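Local coordinates for protein type-2 restriction enzyme NlaIV (Neisseria lactamica, PDB 6QM2) that cuts double-stranded DNA as a type II restriction endonuclease that leaves blunt ends, probably recognising 5'-GGNNCC-3' and cleaving at the middle of that sequence, at residues E113-P118 with S213-K218; S111-I114 with Y119-D122; I198-Y203 with P234-I239; K146-I151 with E192-A197. All blocks are in the same frame, centred on the assembly; numbering follows the deposited sequence.

Contact 1. Residues E113-P118 with S213-K218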
loop_
_atom_site.group_PDB
_atom_site.type_symbol
_atom_site.label_atom_id
_atom_site.label_comp_id
_atom_site.label_asym_id
_atom_site.label_seq_id
_atom_site.Cartn_x
_atom_site.Cartn_y
_atom_site.Cartn_z
ATOM N N GLU A 113 23.009 14.911 10.914
ATOM C CA GLU A 113 22.079 15.130 12.024
ATOM C C GLU A 113 22.753 14.966 13.384
ATOM O O GLU A 113 22.577 15.813 14.254
ATOM C CB GLU A 113 20.889 14.162 11.906
ATOM C CG GLU A 113 19.834 14.221 13.015
ATOM C CD GLU A 113 18.753 15.260 12.783
ATOM O OE1 GLU A 113 19.016 16.274 12.095
ATOM O OE2 GLU A 113 17.635 15.051 13.304
ATOM N N ILE A 114 23.513 13.886 13.568
ATOM C CA ILE A 114 24.109 13.586 14.883
ATOM C C ILE A 114 25.276 14.503 15.297
ATOM O O ILE A 114 25.677 14.490 16.458
ATOM C CB ILE A 114 24.502 12.092 15.049
ATOM C CG1 ILE A 114 25.629 11.674 14.090
ATOM C CG2 ILE A 114 23.274 11.208 14.890
ATOM C CD1 ILE A 114 26.252 10.342 14.446
ATOM N N ILE A 115 25.817 15.286 14.366
ATOM C CA ILE A 115 26.716 16.389 14.728
ATOM C C ILE A 115 25.916 17.575 15.271
ATOM O O ILE A 115 26.255 18.122 16.313
ATOM C CB ILE A 115 27.610 16.823 13.548
ATOM C CG1 ILE A 115 28.711 15.776 13.359
ATOM C CG2 ILE A 115 28.214 18.213 13.787
ATOM C CD1 ILE A 115 29.582 15.977 12.140
ATOM N N HIS A 116 24.868 17.972 14.557
ATOM C CA HIS A 116 24.041 19.114 14.960
ATOM C C HIS A 116 23.189 18.781 16.192
ATOM O O HIS A 116 22.972 19.639 17.049
ATOM C CB HIS A 116 23.150 19.574 13.795
ATOM C CG HIS A 116 23.909 20.173 12.646
ATOM N ND1 HIS A 116 23.550 21.371 12.062
ATOM C CD2 HIS A 116 25.007 19.744 11.975
ATOM C CE1 HIS A 116 24.391 21.651 11.082
ATOM N NE2 HIS A 116 25.285 20.681 11.009
ATOM N N LYS A 117 22.730 17.532 16.280
ATOM C CA LYS A 117 21.840 17.078 17.346
ATOM C C LYS A 117 22.268 15.695 17.876
ATOM O O LYS A 117 21.582 14.697 17.640
ATOM C CB LYS A 117 20.403 17.016 16.816
ATOM C CG LYS A 117 19.849 18.325 16.272
ATOM C CD LYS A 117 18.409 18.134 15.811
ATOM C CE LYS A 117 17.797 19.408 15.253
ATOM N NZ LYS A 117 16.309 19.326 15.249
ATOM N N PRO A 118 23.400 15.629 18.607
ATOM C CA PRO A 118 23.905 14.359 19.171
ATOM C C PRO A 118 22.924 13.619 20.072
ATOM O O PRO A 118 22.990 12.397 20.177
ATOM C CB PRO A 118 25.120 14.792 19.998
ATOM C CG PRO A 118 25.528 16.100 19.433
ATOM C CD PRO A 118 24.273 16.762 18.963
ATOM N N SER A 213 36.940 14.691 7.227
ATOM C CA SER A 213 38.168 15.131 7.887
ATOM C C SER A 213 37.906 15.628 9.308
ATOM O O SER A 213 38.513 15.150 10.266
ATOM C CB SER A 213 38.855 16.225 7.059
ATOM O OG SER A 213 40.136 16.536 7.573
ATOM N N LEU A 214 36.966 16.554 9.436
ATOM C CA LEU A 214 36.695 17.204 10.716
ATOM C C LEU A 214 35.727 16.415 11.614
ATOM O O LEU A 214 35.622 16.715 12.804
ATOM C CB LEU A 214 36.153 18.623 10.469
ATOM C CG LEU A 214 36.918 19.520 9.473
ATOM C CD1 LEU A 214 36.284 20.904 9.392
ATOM C CD2 LEU A 214 38.398 19.628 9.825
ATOM N N TRP A 215 35.067 15.397 11.052
ATOM C CA TRP A 215 33.896 14.731 11.666
ATOM C C TRP A 215 34.037 14.334 13.143
ATOM O O TRP A 215 33.122 14.580 13.932
ATOM C CB TRP A 215 33.482 13.485 10.849
ATOM C CG TRP A 215 32.039 13.120 11.018
ATOM C CD1 TRP A 215 31.014 13.475 10.196
ATOM C CD2 TRP A 215 31.459 12.349 12.079
ATOM N NE1 TRP A 215 29.823 12.978 10.675
ATOM C CE2 TRP A 215 30.067 12.286 11.831
ATOM C CE3 TRP A 215 31.976 11.708 13.214
ATOM C CZ2 TRP A 215 29.184 11.601 12.678
ATOM C CZ3 TRP A 215 31.098 11.031 14.061
ATOM C CH2 TRP A 215 29.715 10.982 13.785
ATOM N N LYS A 216 35.163 13.715 13.505
ATOM C CA LYS A 216 35.382 13.218 14.876
ATOM C C LYS A 216 35.392 14.358 15.891
ATOM O O LYS A 216 34.680 14.305 16.897
ATOM C CB LYS A 216 36.702 12.444 14.962
ATOM C CG LYS A 216 36.982 11.764 16.301
ATOM C CD LYS A 216 38.414 11.237 16.362
ATOM C CE LYS A 216 38.935 11.143 17.790
ATOM N NZ LYS A 216 38.101 10.244 18.633
ATOM N N ARG A 217 36.207 15.378 15.615
ATOM C CA ARG A 217 36.329 16.552 16.483
ATOM C C ARG A 217 34.983 17.273 16.587
ATOM O O ARG A 217 34.482 17.504 17.689
ATOM C CB ARG A 217 37.422 17.500 15.959
ATOM C CG ARG A 217 37.817 18.634 16.907
ATOM C CD ARG A 217 38.839 19.584 16.282
ATOM N NE ARG A 217 38.364 20.175 15.023
ATOM C CZ ARG A 217 37.510 21.202 14.905
ATOM N NH1 ARG A 217 36.995 21.809 15.976
ATOM N NH2 ARG A 217 37.159 21.631 13.691
ATOM N N LYS A 218 34.390 17.588 15.437
ATOM C CA LYS A 218 33.088 18.267 15.384
ATOM C C LYS A 218 32.004 17.544 16.183
ATOM O O LYS A 218 31.173 18.194 16.819
ATOM C CB LYS A 218 32.614 18.450 13.935
ATOM C CG LYS A 218 33.442 19.449 13.141
ATOM C CD LYS A 218 32.741 19.907 11.871
ATOM C CE LYS A 218 31.581 20.844 12.173
ATOM N NZ LYS A 218 31.206 21.651 10.982
#
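An apolar helix-to-helix contact joins the C-terminal turn of helix 107-116, through I114 and I115, to the N-terminal part of helix 215-227, through W215 and K218. The indole of W215 is its main element, met by one isoleucine from above and by the other at its rim. I115 lays CD1 over one face of the five-membered ring, 3.5 Å from the centroid, in a CH-pi contact displaced toward the rim; CG1 follows behind, 4.0 Å from W215 NE1. This CD1 is anti to CA about the CB-CG1 bond (chi2 173°), which carries the methyl out to the indole. I114 meets the six-membered ring instead: its CD1 lies in the ring plane, 3.6 Å from W215 CH2, and its side chain runs at about a right angle to that of W215. At the margin, I115 CD1 comes within 4.3 Å of K218 CB, so the aliphatic base of the lysine extends the patch toward the surface. The indole packs on I198, E199 and V202 of helix 191-204 and lies nearly parallel to the ring of F219, while its NE1 makes a weak hydrogen bond to S111 O. W215 is thus lodged where helices 107-116, 191-204 and 215-227 meet.

Contact 2. Residues S111-I114 with Y119-D122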
loop_
_atom_site.group_PDB
_atom_site.type_symbol
_atom_site.label_atom_id
_atom_site.label_comp_id
_atom_site.label_asym_id
_atom_site.label_seq_id
_atom_site.Cartn_x
_atom_site.Cartn_y
_atom_site.Cartn_z
ATOM N N SER A 111 24.326 11.087 9.407
ATOM C CA SER A 111 25.693 11.494 9.737
ATOM C C SER A 111 25.791 13.004 10.022
ATOM O O SER A 111 26.541 13.407 10.912
ATOM C CB SER A 111 26.687 11.066 8.644
ATOM O OG SER A 111 26.284 11.500 7.359
ATOM N N ASP A 112 25.034 13.819 9.282
ATOM C CA ASP A 112 24.962 15.272 9.527
ATOM C C ASP A 112 24.137 15.600 10.762
ATOM O O ASP A 112 24.511 16.471 11.543
ATOM C CB ASP A 112 24.364 16.020 8.324
ATOM C CG ASP A 112 25.278 16.019 7.106
ATOM O OD1 ASP A 112 26.481 15.697 7.233
ATOM O OD2 ASP A 112 24.788 16.352 6.006
ATOM N N GLU A 113 23.009 14.911 10.914
ATOM C CA GLU A 113 22.079 15.130 12.024
ATOM C C GLU A 113 22.753 14.966 13.384
ATOM O O GLU A 113 22.577 15.813 14.254
ATOM C CB GLU A 113 20.889 14.162 11.906
ATOM C CG GLU A 113 19.834 14.221 13.015
ATOM C CD GLU A 113 18.753 15.260 12.783
ATOM O OE1 GLU A 113 19.016 16.274 12.095
ATOM O OE2 GLU A 113 17.635 15.051 13.304
ATOM N N ILE A 114 23.513 13.886 13.568
ATOM C CA ILE A 114 24.109 13.586 14.883
ATOM C C ILE A 114 25.276 14.503 15.297
ATOM O O ILE A 114 25.677 14.490 16.458
ATOM C CB ILE A 114 24.502 12.092 15.049
ATOM C CG1 ILE A 114 25.629 11.674 14.090
ATOM C CG2 ILE A 114 23.274 11.208 14.890
ATOM C CD1 ILE A 114 26.252 10.342 14.446
ATOM N N TYR A 119 22.042 14.361 20.729
ATOM C CA TYR A 119 20.956 13.772 21.521
ATOM C C TYR A 119 20.018 12.807 20.764
ATOM O O TYR A 119 19.291 12.032 21.401
ATOM C CB TYR A 119 20.139 14.863 22.231
ATOM C CG TYR A 119 19.567 15.948 21.333
ATOM C CD1 TYR A 119 18.341 15.783 20.699
ATOM C CD2 TYR A 119 20.248 17.153 21.140
ATOM C CE1 TYR A 119 17.815 16.781 19.883
ATOM C CE2 TYR A 119 19.731 18.151 20.324
ATOM C CZ TYR A 119 18.514 17.963 19.704
ATOM O OH TYR A 119 18.000 18.951 18.905
ATOM N N MET A 120 20.032 12.850 19.428
ATOM C CA MET A 120 19.333 11.844 18.615
ATOM C C MET A 120 19.850 10.414 18.819
ATOM O O MET A 120 19.095 9.459 18.658
ATOM C CB MET A 120 19.392 12.206 17.126
ATOM C CG MET A 120 18.581 13.434 16.746
ATOM S SD MET A 120 16.834 13.278 17.176
ATOM C CE MET A 120 16.206 14.873 16.650
ATOM N N LEU A 121 21.117 10.268 19.197
ATOM C CA LEU A 121 21.684 8.946 19.496
ATOM C C LEU A 121 21.080 8.271 20.735
ATOM O O LEU A 121 21.245 7.061 20.910
ATOM C CB LEU A 121 23.201 9.038 19.667
ATOM C CG LEU A 121 23.987 9.480 18.431
ATOM C CD1 LEU A 121 25.381 9.967 18.794
ATOM C CD2 LEU A 121 24.061 8.354 17.414
ATOM N N ASP A 122 20.410 9.046 21.593
ATOM C CA ASP A 122 19.745 8.513 22.783
ATOM C C ASP A 122 18.238 8.329 22.574
ATOM O O ASP A 122 17.510 8.150 23.551
ATOM C CB ASP A 122 20.003 9.435 23.989
ATOM C CG ASP A 122 20.009 8.686 25.321
ATOM O OD1 ASP A 122 20.874 7.804 25.499
ATOM O OD2 ASP A 122 19.163 8.985 26.196
#
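M120 lies against E113 and L121 against I114, two adjacent pairs that fold the 3-10 segment running through 119-121 back onto the last part of helix 107-116. M120 is the side chain to follow. Its CB heads toward the helix but stays 4.6 Å from E113 CG. The next atom, CG, is the first in touch, 4.0 Å from E113 CG and 3.9 Å from E113 OE2. A bend at chi2 (-58°) then turns the chain obliquely past the glutamate, and SD passes 4.3 Å from E113 OE2. The terminal methyl CE ends 3.6 Å from that same oxygen, so that CG and CE of the methionine both face one carboxylate oxygen from the same side. E113 is itself bent at chi2, which brings its carboxylate round to the methionine. In the neighbouring pair, I114 places its branch methyl CG2 3.9 Å from L121 CD2, the two side chains crossing at about a right angle; I114 CD1 brushes the same leucine methyl at 4.2 Å. M73 and P75, both ligands of the bound sodium ion, pack against E113 and M120 respectively, which puts this pair beside the metal site. No hydrogen bond spans the two segments. The I114-L121 pair is purely apolar, whereas at E113 an anionic oxygen rests on weakly polarised methionine C-H groups, a contact that probably adds little directional attraction.

Contact 3. Residues I198-Y203 with P234-I239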
loop_
_atom_site.group_PDB
_atom_site.type_symbol
_atom_site.label_atom_id
_atom_site.label_comp_id
_atom_site.label_asym_id
_atom_site.label_seq_id
_atom_site.Cartn_x
_atom_site.Cartn_y
_atom_site.Cartn_z
ATOM N N ILE A 198 29.955 4.984 12.262
ATOM C CA ILE A 198 29.408 6.112 11.490
ATOM C C ILE A 198 30.553 6.981 10.974
ATOM O O ILE A 198 30.591 7.300 9.791
ATOM C CB ILE A 198 28.419 6.998 12.300
ATOM C CG1 ILE A 198 27.166 6.216 12.745
ATOM C CG2 ILE A 198 28.001 8.230 11.494
ATOM C CD1 ILE A 198 26.225 5.797 11.634
ATOM N N GLU A 199 31.485 7.337 11.859
ATOM C CA GLU A 199 32.630 8.177 11.489
ATOM C C GLU A 199 33.370 7.627 10.279
ATOM O O GLU A 199 33.642 8.359 9.328
ATOM C CB GLU A 199 33.617 8.319 12.655
ATOM C CG GLU A 199 34.745 9.319 12.405
ATOM C CD GLU A 199 35.933 9.143 13.338
ATOM O OE1 GLU A 199 35.761 8.624 14.468
ATOM O OE2 GLU A 199 37.049 9.537 12.931
ATOM N N GLU A 200 33.701 6.340 10.327
ATOM C CA GLU A 200 34.475 5.716 9.257
ATOM C C GLU A 200 33.644 5.590 7.986
ATOM O O GLU A 200 34.136 5.886 6.893
ATOM C CB GLU A 200 35.025 4.350 9.694
ATOM C CG GLU A 200 36.065 3.750 8.752
ATOM C CD GLU A 200 37.233 4.678 8.467
ATOM O OE1 GLU A 200 37.653 5.426 9.379
ATOM O OE2 GLU A 200 37.727 4.665 7.323
ATOM N N THR A 201 32.385 5.179 8.139
ATOM C CA THR A 201 31.443 5.116 7.017
ATOM C C THR A 201 31.346 6.444 6.260
ATOM O O THR A 201 31.200 6.443 5.039
ATOM C CB THR A 201 30.033 4.693 7.478
ATOM O OG1 THR A 201 30.121 3.496 8.255
ATOM C CG2 THR A 201 29.119 4.430 6.290
ATOM N N VAL A 202 31.435 7.563 6.980
ATOM C CA VAL A 202 31.441 8.888 6.355
ATOM C C VAL A 202 32.581 8.985 5.333
ATOM O O VAL A 202 32.372 9.460 4.220
ATOM C CB VAL A 202 31.530 10.039 7.402
ATOM C CG1 VAL A 202 31.812 11.381 6.741
ATOM C CG2 VAL A 202 30.237 10.151 8.200
ATOM N N TYR A 203 33.770 8.526 5.718
ATOM C CA TYR A 203 34.938 8.538 4.827
ATOM C C TYR A 203 34.847 7.497 3.710
ATOM O O TYR A 203 35.213 7.784 2.565
ATOM C CB TYR A 203 36.227 8.321 5.624
ATOM C CG TYR A 203 37.467 8.280 4.761
ATOM C CD1 TYR A 203 37.849 9.386 4.007
ATOM C CD2 TYR A 203 38.250 7.133 4.684
ATOM C CE1 TYR A 203 38.982 9.355 3.212
ATOM C CE2 TYR A 203 39.385 7.092 3.890
ATOM C CZ TYR A 203 39.747 8.204 3.157
ATOM O OH TYR A 203 40.871 8.165 2.369
ATOM N N PRO A 234 36.380 5.704 19.758
ATOM C CA PRO A 234 37.579 4.980 19.310
ATOM C C PRO A 234 37.733 4.983 17.788
ATOM O O PRO A 234 36.750 5.190 17.073
ATOM C CB PRO A 234 37.346 3.558 19.827
ATOM C CG PRO A 234 35.870 3.431 19.961
ATOM C CD PRO A 234 35.363 4.795 20.322
ATOM N N ARG A 235 38.961 4.786 17.308
ATOM C CA ARG A 235 39.203 4.612 15.872
ATOM C C ARG A 235 38.574 3.292 15.445
ATOM O O ARG A 235 38.660 2.305 16.176
ATOM C CB ARG A 235 40.697 4.612 15.544
ATOM C CG ARG A 235 41.368 5.977 15.637
ATOM C CD ARG A 235 42.724 6.004 14.930
ATOM N NE ARG A 235 43.579 4.858 15.289
ATOM C CZ ARG A 235 43.980 3.866 14.476
ATOM N NH1 ARG A 235 44.751 2.896 14.971
ATOM N NH2 ARG A 235 43.644 3.815 13.182
ATOM N N TRP A 236 37.926 3.281 14.281
ATOM C CA TRP A 236 37.230 2.081 13.796
ATOM C C TRP A 236 38.195 0.922 13.557
ATOM O O TRP A 236 37.874 -0.226 13.868
ATOM C CB TRP A 236 36.445 2.379 12.516
ATOM C CG TRP A 236 35.767 1.170 11.928
ATOM C CD1 TRP A 236 36.028 0.590 10.719
ATOM C CD2 TRP A 236 34.729 0.390 12.531
ATOM N NE1 TRP A 236 35.208 -0.497 10.526
ATOM C CE2 TRP A 236 34.401 -0.643 11.623
ATOM C CE3 TRP A 236 34.035 0.468 13.743
ATOM C CZ2 TRP A 236 33.412 -1.594 11.891
ATOM C CZ3 TRP A 236 33.047 -0.481 14.013
ATOM C CH2 TRP A 236 32.747 -1.499 13.088
ATOM N N HIS A 237 39.373 1.233 13.021
ATOM C CA HIS A 237 40.411 0.230 12.774
ATOM C C HIS A 237 40.752 -0.607 14.019
ATOM O O HIS A 237 40.943 -1.816 13.911
ATOM C CB HIS A 237 41.677 0.898 12.221
ATOM C CG HIS A 237 42.669 -0.067 11.652
ATOM N ND1 HIS A 237 42.572 -0.560 10.367
ATOM C CD2 HIS A 237 43.779 -0.629 12.189
ATOM C CE1 HIS A 237 43.579 -1.384 10.139
ATOM N NE2 HIS A 237 44.326 -1.444 11.228
ATOM N N GLU A 238 40.812 0.035 15.185
ATOM C CA GLU A 238 41.098 -0.661 16.449
ATOM C C GLU A 238 39.981 -1.610 16.893
ATOM O O GLU A 238 40.268 -2.692 17.403
ATOM C CB GLU A 238 41.392 0.342 17.582
ATOM C CG GLU A 238 42.665 1.164 17.402
ATOM C CD GLU A 238 43.927 0.317 17.303
ATOM O OE1 GLU A 238 44.788 0.632 16.452
ATOM O OE2 GLU A 238 44.060 -0.670 18.062
ATOM N N ILE A 239 38.725 -1.208 16.700
ATOM C CA ILE A 239 37.569 -1.976 17.206
ATOM C C ILE A 239 36.842 -2.828 16.161
ATOM O O ILE A 239 35.955 -3.608 16.520
ATOM C CB ILE A 239 36.528 -1.069 17.914
ATOM C CG1 ILE A 239 35.970 0.014 16.975
ATOM C CG2 ILE A 239 37.143 -0.434 19.150
ATOM C CD1 ILE A 239 34.635 0.566 17.426
HETATM O O HOH W 1 36.236 5.814 13.337
#
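E200 of helix 191-204 and W236 of the short helix 236-239 meet with their side chains at about a right angle, although the planes of the glutamate carboxylate and the indole differ by only 11°. The touching is done near the roots: E200 CB faces W236 CB at 3.7 Å, and E200 CG reaches W236 CD1 at 3.7 Å. CG of E200 comes in obliquely to the ring, and a bend at chi2 (54°) turns its carboxylate from the line of the stem, so that the methylenes, not the carboxylate, make the contact with W236. One residue earlier, E199 addresses helix 236-239 through water 1. This water donates a weak hydrogen bond to E199 OE1, 3.1 Å away, and accepts another weak one from the backbone N of W236, 3.2 Å away. R235, at the N-cap position of helix 236-239, forms a salt bridge from its NH1 to E238 OE1 at 2.7 Å. The helix start is further tied to helix 191-204 by the hydrogen bond between P234 O and S196 OG. The chemistry is therefore mixed: aliphatic contact on the tryptophan, no direct hydrogen bond between the segments, and a weak water bridge between the E199 carboxylate and the W236 amide.

Contact 4. Residues K146-I151 with E192-A197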
loop_
_atom_site.group_PDB
_atom_site.type_symbol
_atom_site.label_atom_id
_atom_site.label_comp_id
_atom_site.label_asym_id
_atom_site.label_seq_id
_atom_site.Cartn_x
_atom_site.Cartn_y
_atom_site.Cartn_z
ATOM N N LYS A 146 14.847 -0.459 22.607
ATOM C CA LYS A 146 16.283 -0.509 22.322
ATOM C C LYS A 146 16.808 0.851 21.861
ATOM O O LYS A 146 16.038 1.705 21.414
ATOM C CB LYS A 146 16.562 -1.557 21.237
ATOM C CG LYS A 146 16.177 -2.991 21.595
ATOM C CD LYS A 146 17.319 -3.736 22.273
ATOM C CE LYS A 146 16.810 -4.873 23.145
ATOM N NZ LYS A 146 17.936 -5.646 23.733
ATOM N N LYS A 147 18.120 1.042 21.992
ATOM C CA LYS A 147 18.825 2.190 21.399
ATOM C C LYS A 147 19.236 1.846 19.969
ATOM O O LYS A 147 19.283 0.673 19.602
ATOM C CB LYS A 147 20.066 2.570 22.226
ATOM C CG LYS A 147 19.834 3.654 23.273
ATOM C CD LYS A 147 18.854 3.228 24.357
ATOM C CE LYS A 147 18.757 4.273 25.462
ATOM N NZ LYS A 147 18.254 5.593 24.986
ATOM N N VAL A 148 19.542 2.868 19.169
ATOM C CA VAL A 148 19.965 2.673 17.765
ATOM C C VAL A 148 21.202 1.773 17.634
ATOM O O VAL A 148 21.290 0.976 16.705
ATOM C CB VAL A 148 20.204 4.025 17.025
ATOM C CG1 VAL A 148 21.433 4.765 17.553
ATOM C CG2 VAL A 148 20.317 3.809 15.521
ATOM N N TRP A 149 22.138 1.908 18.570
ATOM C CA TRP A 149 23.366 1.097 18.583
ATOM C C TRP A 149 23.109 -0.377 18.929
ATOM O O TRP A 149 23.884 -1.245 18.532
ATOM C CB TRP A 149 24.462 1.712 19.494
ATOM C CG TRP A 149 24.047 2.129 20.895
ATOM C CD1 TRP A 149 23.557 3.355 21.278
ATOM C CD2 TRP A 149 24.121 1.342 22.087
ATOM N NE1 TRP A 149 23.297 3.365 22.625
ATOM C CE2 TRP A 149 23.637 2.145 23.149
ATOM C CE3 TRP A 149 24.537 0.031 22.363
ATOM C CZ2 TRP A 149 23.562 1.680 24.470
ATOM C CZ3 TRP A 149 24.460 -0.436 23.680
ATOM C CH2 TRP A 149 23.977 0.391 24.716
ATOM N N GLN A 150 22.023 -0.658 19.649
ATOM C CA GLN A 150 21.635 -2.036 19.990
ATOM C C GLN A 150 20.971 -2.812 18.842
ATOM O O GLN A 150 20.899 -4.040 18.894
ATOM C CB GLN A 150 20.700 -2.048 21.208
ATOM C CG GLN A 150 21.353 -1.586 22.501
ATOM C CD GLN A 150 20.395 -1.627 23.676
ATOM O OE1 GLN A 150 19.330 -1.011 23.645
ATOM N NE2 GLN A 150 20.771 -2.356 24.717
ATOM N N ILE A 151 20.487 -2.108 17.820
ATOM C CA ILE A 151 19.792 -2.746 16.696
ATOM C C ILE A 151 20.527 -2.601 15.360
ATOM O O ILE A 151 19.937 -2.853 14.312
ATOM C CB ILE A 151 18.328 -2.243 16.579
ATOM C CG1 ILE A 151 18.258 -0.775 16.128
ATOM C CG2 ILE A 151 17.610 -2.424 17.909
ATOM C CD1 ILE A 151 16.845 -0.251 15.984
ATOM N N GLU A 192 29.628 4.415 21.666
ATOM C CA GLU A 192 30.904 4.902 21.122
ATOM C C GLU A 192 31.319 4.123 19.873
ATOM O O GLU A 192 31.790 4.716 18.897
ATOM C CB GLU A 192 32.029 4.848 22.173
ATOM C CG GLU A 192 31.931 5.889 23.291
ATOM C CD GLU A 192 31.034 5.488 24.461
ATOM O OE1 GLU A 192 30.462 4.374 24.450
ATOM O OE2 GLU A 192 30.899 6.302 25.404
ATOM N N ASP A 193 31.124 2.803 19.910
ATOM C CA ASP A 193 31.457 1.927 18.779
ATOM C C ASP A 193 30.565 2.194 17.567
ATOM O O ASP A 193 31.066 2.291 16.447
ATOM C CB ASP A 193 31.370 0.446 19.183
ATOM C CG ASP A 193 32.457 0.029 20.181
ATOM O OD1 ASP A 193 33.324 0.851 20.541
ATOM O OD2 ASP A 193 32.442 -1.142 20.609
ATOM N N PHE A 194 29.255 2.312 17.798
ATOM C CA PHE A 194 28.298 2.720 16.752
ATOM C C PHE A 194 28.741 4.020 16.072
ATOM O O PHE A 194 28.795 4.099 14.846
ATOM C CB PHE A 194 26.885 2.874 17.342
ATOM C CG PHE A 194 25.865 3.453 16.385
ATOM C CD1 PHE A 194 25.207 2.640 15.475
ATOM C CD2 PHE A 194 25.552 4.808 16.407
ATOM C CE1 PHE A 194 24.266 3.169 14.600
ATOM C CE2 PHE A 194 24.613 5.340 15.533
ATOM C CZ PHE A 194 23.969 4.520 14.628
ATOM N N VAL A 195 29.078 5.022 16.878
ATOM C CA VAL A 195 29.499 6.320 16.359
ATOM C C VAL A 195 30.821 6.184 15.603
ATOM O O VAL A 195 31.001 6.826 14.562
ATOM C CB VAL A 195 29.603 7.387 17.480
ATOM C CG1 VAL A 195 30.210 8.689 16.958
ATOM C CG2 VAL A 195 28.228 7.661 18.088
ATOM N N SER A 196 31.731 5.352 16.120
ATOM C CA SER A 196 32.996 5.058 15.428
ATOM C C SER A 196 32.753 4.472 14.041
ATOM O O SER A 196 33.448 4.832 13.086
ATOM C CB SER A 196 33.872 4.099 16.237
ATOM O OG SER A 196 35.075 3.809 15.538
ATOM N N ALA A 197 31.769 3.577 13.944
ATOM C CA ALA A 197 31.351 3.020 12.656
ATOM C C ALA A 197 30.817 4.111 11.728
ATOM O O ALA A 197 31.208 4.165 10.557
ATOM C CB ALA A 197 30.311 1.926 12.850
#
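F194 swings its ring anti to its own backbone N (chi1 173°), straight out from helix 191-204 onto V148 and W149, while W149 sets CG between its backbone N and carbonyl carbon (chi1 49°) and sends its indole away from that helix. The phenylalanine ring therefore meets the valine side chain and the backbone and CB of the tryptophan, not its indole. V148 uses both methyls: CG1 stands over one face of the ring in a CH-pi contact, 4.1 Å from the centroid and 3.8 Å from F194 CE2, whereas CG2 touches the far end, 3.8 Å from F194 CZ. Nearer the helix, W149 CB packs on F194 CB at 3.4 Å, and the backbone N of W149 lies over the same ring face as V148 CG1. The turn at the end of strand 138-147 that carries these residues is tied by Q150: its OE1 accepts the amide of K147 through a lone pair in the carbonyl plane, with K147 N 2.9 Å from Q150 OE1 and an N-H...O angle of 169°. K147 CB and Q150 CG in turn lie against one face of the W149 indole. Around the ring of F194, Y110 of helix 107-116 and the loop residues T152 and I160 add to the packing. Across the segments there is no hydrogen bond; the turn at the end of strand 138-147, outermost of its sheet within this chain, is joined to helix 191-204 by a buried aromatic-aliphatic contact, and the K147-Q150 bond lies within the turn and probably fixes its shape.

Overall arrangement
The four contacts touch in a cluster of helices 107-116, 191-204, 215-227 and 236-239 and the end of strand 138-147 of this PDDEXK-clan nuclease. Contacts 1 and 2, centres 8 Å apart, share E113 and I114. Contacts 3 and 4, 12 Å apart, use successive parts of helix 191-204. W215 of contact 1 bridges to contact 3 through I198, V202 and E199, and L121 of contact 2 to contact 4, its CD2 3.6 Å from F194 CE2. The M120 side chain of contact 2 is about 7 Å from the sodium ion, and V148 of contact 4 about 10 Å from a bound potassium ion. Contacts 1 and 3 are the outlying pair, their centres about 20 and 21 Å from the chain centre.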